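Monovalent Na+/H+ antiporter subunit A (Dietzia sp. DQ12-45-1b, PDB 7D3U) is a membrane subunit of the Mrp complex, a bacterial sodium/proton pump, and probably takes part in exchanging monovalent cations for protons. Local coordinates at residues V243-I247 against L300-V304; I206-F211 against L249-F253; M272-V276 against L407-A411. All blocks are in the same frame, centred on the assembly; numbering follows the deposited sequence.

In the fold
Following the chain from its N terminus, the first of these contacts to open is interaction 2, at 206-211 on helix 196-213, and it closes a loop when 249-253 folds back against that segment. Before that loop is complete, 243-247 on the same helix 243-252 opens interaction 1, which closes at 300-304; the two therefore cross and touch, Leu-250 meeting Val-304. Interaction 3 starts at 272-276, inside the span of interaction 1, and closes far later at 407-411, so these two cross as well, with helix 288-308 packing on helix 402-423. Interactions 2 and 3 stand in series. Together they illustrate how a bundle of membrane helices is stitched by overlapping spans, all within the transmembrane antiporter part that the subunit shares with complex I.

Interaction 1. Residues V243-I247 against L300-V304; sequences VKAGI and LGFLV
Leu-300 is the hub at which Val-243, Lys-244 and Ile-247 converge, and most of the contact is apolar. The two short helical segments run nearly parallel, at 11°, with axes 10.7 Å apart, a spacing bridged by long or branched side chains. Val-243 and Leu-300 meet at about a right angle, Val-243 CB lying 3.6 Å from Leu-300 CD1. One helical turn on, Ile-247 CD1 touches the other branch of the same leucine, Leu-300 CD2, at 3.5 Å, and also rests 3.6 Å from Leu-303 CB. With Ile-247 CG1 anti to the carbonyl carbon (chi1 -65°) and the chain then extended, this methyl is carried between the two leucines; farther back, Ile-247 CG1 meets Val-304 CG1 more loosely, at 4.2 Å.

The second kind of contact is an amine set against methyls. Lys-244 is bent at chi2 (-42°) and extended beyond, which takes its amine alongside the facing helix, where NZ lies 3.5 Å from Leu-300 CD2 and also meets Leu-303 CD1. Lys-244 also touches His-325 of helix 312-341, a helix that Ile-247 and Leu-303 touch too, through Thr-322.

No hydrogen bond joins the segments, and Val-243 O is instead bonded to Ser-214 OG. The chemistry is thus that of an apolar wall beside a buried lysine: the leucine methyls border the amine and offer it no acceptor, consistent with the membrane-embedded lysines and histidines of the antiporter-like subunits in the complex I family.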
loop_
_atom_site.group_PDB
_atom_site.type_symbol
_atom_site.label_atom_id
_atom_site.label_comp_id
_atom_site.label_asym_id
_atom_site.label_seq_id
_atom_site.Cartn_x
_atom_site.Cartn_y
_atom_site.Cartn_z
ATOM N N VAL B 243 21.795 -35.415 -9.360
ATOM C CA VAL B 243 22.948 -35.190 -10.216
ATOM C C VAL B 243 22.768 -35.858 -11.568
ATOM O O VAL B 243 23.421 -35.465 -12.540
ATOM C CB VAL B 243 24.232 -35.680 -9.529
ATOM C CG1 VAL B 243 24.437 -34.949 -8.216
ATOM C CG2 VAL B 243 24.176 -37.173 -9.311
ATOM N N LYS B 244 21.898 -36.862 -11.659
ATOM C CA LYS B 244 21.549 -37.432 -12.950
ATOM C C LYS B 244 20.420 -36.684 -13.636
ATOM O O LYS B 244 20.172 -36.930 -14.818
ATOM C CB LYS B 244 21.159 -38.901 -12.803
ATOM C CG LYS B 244 22.293 -39.797 -12.374
ATOM C CD LYS B 244 23.581 -39.461 -13.085
ATOM C CE LYS B 244 24.651 -40.475 -12.744
ATOM N NZ LYS B 244 25.996 -39.998 -13.150
ATOM N N ALA B 245 19.731 -35.783 -12.934
ATOM C CA ALA B 245 18.697 -34.984 -13.579
ATOM C C ALA B 245 19.295 -34.102 -14.667
ATOM O O ALA B 245 18.785 -34.049 -15.793
ATOM C CB ALA B 245 17.964 -34.140 -12.539
ATOM N N GLY B 246 20.390 -33.411 -14.351
ATOM C CA GLY B 246 21.043 -32.584 -15.351
ATOM C C GLY B 246 21.582 -33.392 -16.514
ATOM O O GLY B 246 21.536 -32.952 -17.665
ATOM N N ILE B 247 22.080 -34.596 -16.235
ATOM C CA ILE B 247 22.639 -35.418 -17.301
ATOM C C ILE B 247 21.531 -35.967 -18.189
ATOM O O ILE B 247 21.683 -36.049 -19.412
ATOM C CB ILE B 247 23.508 -36.536 -16.708
ATOM C CG1 ILE B 247 24.723 -35.924 -16.018
ATOM C CG2 ILE B 247 23.946 -37.503 -17.787
ATOM C CD1 ILE B 247 25.740 -36.930 -15.604
ATOM N N LEU B 300 30.420 -36.924 -13.082
ATOM C CA LEU B 300 29.444 -36.158 -13.847
ATOM C C LEU B 300 30.124 -35.278 -14.884
ATOM O O LEU B 300 29.561 -35.041 -15.955
ATOM C CB LEU B 300 28.585 -35.303 -12.919
ATOM C CG LEU B 300 27.869 -35.984 -11.753
ATOM C CD1 LEU B 300 27.521 -34.953 -10.699
ATOM C CD2 LEU B 300 26.631 -36.723 -12.204
ATOM N N GLY B 301 31.330 -34.789 -14.590
ATOM C CA GLY B 301 32.061 -34.018 -15.582
ATOM C C GLY B 301 32.478 -34.855 -16.774
ATOM O O GLY B 301 32.324 -34.435 -17.925
ATOM N N PHE B 302 33.026 -36.044 -16.514
ATOM C CA PHE B 302 33.275 -37.010 -17.579
ATOM C C PHE B 302 32.028 -37.217 -18.425
ATOM O O PHE B 302 32.083 -37.202 -19.662
ATOM C CB PHE B 302 33.718 -38.341 -16.976
ATOM C CG PHE B 302 35.195 -38.562 -17.000
ATOM C CD1 PHE B 302 35.953 -38.156 -18.080
ATOM C CD2 PHE B 302 35.824 -39.192 -15.943
ATOM C CE1 PHE B 302 37.313 -38.368 -18.101
ATOM C CE2 PHE B 302 37.182 -39.407 -15.958
ATOM C CZ PHE B 302 37.927 -38.997 -17.039
ATOM N N LEU B 303 30.889 -37.412 -17.760
ATOM C CA LEU B 303 29.651 -37.716 -18.469
ATOM C C LEU B 303 29.203 -36.552 -19.342
ATOM O O LEU B 303 28.837 -36.747 -20.507
ATOM C CB LEU B 303 28.563 -38.090 -17.469
ATOM C CG LEU B 303 28.610 -39.570 -17.112
ATOM C CD1 LEU B 303 27.747 -39.880 -15.910
ATOM C CD2 LEU B 303 28.169 -40.364 -18.310
ATOM N N VAL B 304 29.221 -35.333 -18.806
ATOM C CA VAL B 304 28.742 -34.202 -19.591
ATOM C C VAL B 304 29.720 -33.893 -20.717
ATOM O O VAL B 304 29.323 -33.405 -21.779
ATOM C CB VAL B 304 28.496 -32.971 -18.702
ATOM C CG1 VAL B 304 27.279 -33.185 -17.819
ATOM C CG2 VAL B 304 29.713 -32.635 -17.897
#

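Interaction 2. Residues I206-F211 against L249-F253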
loop_
_atom_site.group_PDB
_atom_site.type_symbol
_atom_site.label_atom_id
_atom_site.label_comp_id
_atom_site.label_asym_id
_atom_site.label_seq_id
_atom_site.Cartn_x
_atom_site.Cartn_y
_atom_site.Cartn_z
ATOM N N ILE B 206 20.219 -24.251 -21.401
ATOM C CA ILE B 206 20.043 -25.610 -20.904
ATOM C C ILE B 206 21.333 -26.150 -20.299
ATOM O O ILE B 206 21.295 -26.887 -19.307
ATOM C CB ILE B 206 19.509 -26.509 -22.029
ATOM C CG1 ILE B 206 17.996 -26.353 -22.125
ATOM C CG2 ILE B 206 19.873 -27.960 -21.793
ATOM C CD1 ILE B 206 17.426 -26.854 -23.407
ATOM N N ALA B 207 22.491 -25.785 -20.856
ATOM C CA ALA B 207 23.751 -26.161 -20.229
ATOM C C ALA B 207 23.866 -25.554 -18.839
ATOM O O ALA B 207 24.313 -26.220 -17.900
ATOM C CB ALA B 207 24.924 -25.731 -21.106
ATOM N N MET B 208 23.448 -24.296 -18.681
ATOM C CA MET B 208 23.444 -23.702 -17.348
ATOM C C MET B 208 22.402 -24.352 -16.448
ATOM O O MET B 208 22.601 -24.431 -15.231
ATOM C CB MET B 208 23.204 -22.198 -17.442
ATOM C CG MET B 208 24.333 -21.436 -18.109
ATOM S SD MET B 208 25.955 -21.977 -17.542
ATOM C CE MET B 208 27.019 -20.905 -18.503
ATOM N N ALA B 209 21.294 -24.822 -17.021
ATOM C CA ALA B 209 20.267 -25.473 -16.216
ATOM C C ALA B 209 20.696 -26.860 -15.762
ATOM O O ALA B 209 20.188 -27.365 -14.757
ATOM C CB ALA B 209 18.960 -25.562 -17.004
ATOM N N ALA B 210 21.616 -27.491 -16.485
ATOM C CA ALA B 210 22.089 -28.819 -16.126
ATOM C C ALA B 210 23.454 -28.807 -15.458
ATOM O O ALA B 210 23.848 -29.823 -14.877
ATOM C CB ALA B 210 22.140 -29.717 -17.364
ATOM N N PHE B 211 24.184 -27.695 -15.528
ATOM C CA PHE B 211 25.418 -27.571 -14.768
ATOM C C PHE B 211 25.156 -27.304 -13.296
ATOM O O PHE B 211 26.061 -27.476 -12.475
ATOM C CB PHE B 211 26.289 -26.451 -15.338
ATOM C CG PHE B 211 26.923 -26.782 -16.656
ATOM C CD1 PHE B 211 26.783 -28.038 -17.218
ATOM C CD2 PHE B 211 27.655 -25.831 -17.338
ATOM C CE1 PHE B 211 27.365 -28.336 -18.426
ATOM C CE2 PHE B 211 28.236 -26.125 -18.548
ATOM C CZ PHE B 211 28.092 -27.379 -19.091
ATOM N N LEU B 249 18.801 -34.351 -18.697
ATOM C CA LEU B 249 18.386 -33.190 -19.474
ATOM C C LEU B 249 19.327 -32.952 -20.647
ATOM O O LEU B 249 18.883 -32.605 -21.747
ATOM C CB LEU B 249 18.320 -31.954 -18.583
ATOM C CG LEU B 249 17.671 -30.738 -19.236
ATOM C CD1 LEU B 249 16.174 -30.937 -19.315
ATOM C CD2 LEU B 249 18.007 -29.473 -18.474
ATOM N N LEU B 250 20.632 -33.130 -20.432
ATOM C CA LEU B 250 21.585 -32.989 -21.526
ATOM C C LEU B 250 21.439 -34.109 -22.547
ATOM O O LEU B 250 21.725 -33.908 -23.731
ATOM C CB LEU B 250 23.010 -32.952 -20.985
ATOM C CG LEU B 250 23.324 -31.737 -20.119
ATOM C CD1 LEU B 250 24.797 -31.655 -19.819
ATOM C CD2 LEU B 250 22.854 -30.471 -20.802
ATOM N N LEU B 251 21.006 -35.292 -22.111
ATOM C CA LEU B 251 20.823 -36.403 -23.036
ATOM C C LEU B 251 19.546 -36.245 -23.847
ATOM O O LEU B 251 19.518 -36.575 -25.037
ATOM C CB LEU B 251 20.803 -37.723 -22.266
ATOM C CG LEU B 251 22.114 -38.503 -22.221
ATOM C CD1 LEU B 251 22.083 -39.525 -21.104
ATOM C CD2 LEU B 251 22.361 -39.178 -23.549
ATOM N N ARG B 252 18.481 -35.742 -23.221
ATOM C CA ARG B 252 17.219 -35.555 -23.926
ATOM C C ARG B 252 17.339 -34.466 -24.979
ATOM O O ARG B 252 16.977 -34.670 -26.143
ATOM C CB ARG B 252 16.111 -35.217 -22.931
ATOM C CG ARG B 252 14.764 -34.953 -23.572
ATOM C CD ARG B 252 14.340 -36.109 -24.457
ATOM N NE ARG B 252 13.866 -37.244 -23.674
ATOM C CZ ARG B 252 12.584 -37.519 -23.464
ATOM N NH1 ARG B 252 11.645 -36.740 -23.979
ATOM N NH2 ARG B 252 12.240 -38.572 -22.737
ATOM N N PHE B 253 17.849 -33.301 -24.591
ATOM C CA PHE B 253 17.966 -32.175 -25.505
ATOM C C PHE B 253 19.118 -32.321 -26.485
ATOM O O PHE B 253 19.328 -31.422 -27.304
ATOM C CB PHE B 253 18.120 -30.874 -24.718
ATOM C CG PHE B 253 16.820 -30.287 -24.273
ATOM C CD1 PHE B 253 16.093 -29.472 -25.117
ATOM C CD2 PHE B 253 16.318 -30.555 -23.013
ATOM C CE1 PHE B 253 14.893 -28.933 -24.712
ATOM C CE2 PHE B 253 15.119 -30.018 -22.604
ATOM C CZ PHE B 253 14.406 -29.205 -23.454
#
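Ile-206 and Phe-253 make the close-packed end of this contact, where a CH-pi interaction joins them. Ile-206 CD1 stands over the centre of one ring face, 3.5 Å from the centroid and 14° off the normal, with Ile-206 and the aromatic side chain crossing at about a right angle. Ile-206 CG1 is anti to the carbonyl carbon (chi1 -83°), which sends CD1 out to the ring while CG2 turns to Leu-250 CD2, 4.0 Å away. Beside it, Ala-210 is small enough for its CB to take Leu-250 CD2 at 3.6 Å.

The packing is looser at Ala-209 and Phe-211. Ala-209 CB reaches Leu-249 CD2 only at 4.3 Å, and Leu-250 CD1 approaches the Phe-211 ring obliquely, 4.4 Å from CE1. This looser side is still buried: Leu-167 of helix 166-178 covers Ala-209 and Leu-249, while Phe-211 packs on Cys-270.

A serine in place of Phe-253 would probably leave Ile-206 CD1 without its aromatic face and open a gap toward Met-174. With no hydrogen bond across it, the contact between 206-211 and 249-253 rests on apolar packing: methyls on a ring, on alanines and on each other.

Interaction 3. Residues M272-V276 against L407-A411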
loop_
_atom_site.group_PDB
_atom_site.type_symbol
_atom_site.label_atom_id
_atom_site.label_comp_id
_atom_site.label_asym_id
_atom_site.label_seq_id
_atom_site.Cartn_x
_atom_site.Cartn_y
_atom_site.Cartn_z
ATOM N N MET B 272 35.143 -31.142 -18.870
ATOM C CA MET B 272 36.505 -31.624 -18.691
ATOM C C MET B 272 37.247 -30.839 -17.617
ATOM O O MET B 272 38.006 -31.427 -16.834
ATOM C CB MET B 272 37.261 -31.574 -20.012
ATOM C CG MET B 272 37.021 -32.798 -20.854
ATOM S SD MET B 272 37.225 -34.325 -19.924
ATOM C CE MET B 272 38.936 -34.185 -19.424
ATOM N N THR B 273 37.044 -29.521 -17.552
ATOM C CA THR B 273 37.630 -28.754 -16.461
ATOM C C THR B 273 37.136 -29.264 -15.117
ATOM O O THR B 273 37.926 -29.447 -14.185
ATOM C CB THR B 273 37.315 -27.267 -16.616
ATOM O OG1 THR B 273 35.905 -27.089 -16.797
ATOM C CG2 THR B 273 38.071 -26.679 -17.795
ATOM N N THR B 274 35.831 -29.524 -14.999
ATOM C CA THR B 274 35.328 -30.000 -13.717
ATOM C C THR B 274 35.725 -31.449 -13.463
ATOM O O THR B 274 35.896 -31.835 -12.308
ATOM C CB THR B 274 33.810 -29.835 -13.625
ATOM O OG1 THR B 274 33.383 -30.110 -12.288
ATOM C CG2 THR B 274 33.111 -30.779 -14.558
ATOM N N ALA B 275 35.944 -32.246 -14.511
ATOM C CA ALA B 275 36.445 -33.599 -14.303
ATOM C C ALA B 275 37.848 -33.569 -13.715
ATOM O O ALA B 275 38.130 -34.240 -12.715
ATOM C CB ALA B 275 36.425 -34.376 -15.617
ATOM N N VAL B 276 38.737 -32.774 -14.313
ATOM C CA VAL B 276 40.106 -32.681 -13.807
ATOM C C VAL B 276 40.117 -32.090 -12.401
ATOM O O VAL B 276 40.755 -32.628 -11.488
ATOM C CB VAL B 276 40.985 -31.865 -14.769
ATOM C CG1 VAL B 276 42.417 -31.844 -14.276
ATOM C CG2 VAL B 276 40.922 -32.451 -16.161
ATOM N N LEU B 407 43.281 -35.174 -22.292
ATOM C CA LEU B 407 42.807 -34.576 -21.047
ATOM C C LEU B 407 42.000 -35.576 -20.229
ATOM O O LEU B 407 42.130 -35.637 -18.995
ATOM C CB LEU B 407 41.971 -33.334 -21.349
ATOM C CG LEU B 407 42.531 -32.013 -20.825
ATOM C CD1 LEU B 407 41.583 -30.872 -21.143
ATOM C CD2 LEU B 407 42.786 -32.105 -19.334
ATOM N N ALA B 408 41.154 -36.362 -20.900
ATOM C CA ALA B 408 40.422 -37.418 -20.212
ATOM C C ALA B 408 41.367 -38.449 -19.617
ATOM O O ALA B 408 41.044 -39.062 -18.596
ATOM C CB ALA B 408 39.439 -38.087 -21.169
ATOM N N VAL B 409 42.541 -38.641 -20.221
ATOM C CA VAL B 409 43.496 -39.589 -19.658
ATOM C C VAL B 409 44.082 -39.043 -18.359
ATOM O O VAL B 409 44.307 -39.793 -17.406
ATOM C CB VAL B 409 44.582 -39.944 -20.693
ATOM C CG1 VAL B 409 45.658 -40.831 -20.103
ATOM C CG2 VAL B 409 43.964 -40.609 -21.903
ATOM N N PHE B 410 44.290 -37.727 -18.278
ATOM C CA PHE B 410 44.720 -37.122 -17.020
ATOM C C PHE B 410 43.643 -37.273 -15.957
ATOM O O PHE B 410 43.923 -37.654 -14.810
ATOM C CB PHE B 410 45.047 -35.645 -17.238
ATOM C CG PHE B 410 46.496 -35.374 -17.511
ATOM C CD1 PHE B 410 47.017 -35.525 -18.786
ATOM C CD2 PHE B 410 47.333 -34.952 -16.497
ATOM C CE1 PHE B 410 48.350 -35.268 -19.037
ATOM C CE2 PHE B 410 48.666 -34.693 -16.741
ATOM C CZ PHE B 410 49.176 -34.852 -18.013
ATOM N N ALA B 411 42.398 -36.971 -16.326
ATOM C CA ALA B 411 41.306 -37.073 -15.364
ATOM C C ALA B 411 41.124 -38.508 -14.882
ATOM O O ALA B 411 40.881 -38.745 -13.694
ATOM C CB ALA B 411 40.015 -36.536 -15.980
#
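Val-276 N donates to Met-272 O at 3.0 Å, and on the facing helix Ala-411 N bonds to Leu-407 O over the same distance; these two backbone bonds keep on one helical turn the residues that meet across the contact. No hydrogen bond passes from one segment to the other, so what joins them is the packing of apolar side chains held out by those turns.

Met-272 does most of the reaching. Its chain is bent at both chi2 (-49°) and chi3 (-61°), folding the thioether so that the terminal methyl, rather than the sulfur, lies against the other helix. Met-272 CE sits 3.4 Å from Ala-408 N and 3.7 Å from Leu-407 CB, so the methyl lies against the backbone between Leu-407 and Ala-408.

Val-276 supplies the second point of contact. Its CG2, anti to the carbonyl carbon, meets Leu-407 CD2 at 3.7 Å, the two side chains crossing at about a right angle, and also has Ala-411 CB at 4.2 Å. Ala-275 CB also lies 4.2 Å from Ala-411 CB, an alanine-on-alanine meeting that goes with the close backbones here: the CA atoms of Val-276 and Ala-411 are 4.8 Å apart. Leu-407 is on the surface, and a bound dodecyl maltoside lies near it.

The segment axes come within 9.3 Å and cross at 28°, both pointing broadly the same way. Helix 288-308 fits alongside both, its Phe-302 packing on Ala-408 and Ala-411 and its Ser-298 OG hydrogen-bonded to Ala-275 O. Ala-408 also packs on Phe-388 and Met-391 of helix 379-391, while helix 504-520 packs against Val-409.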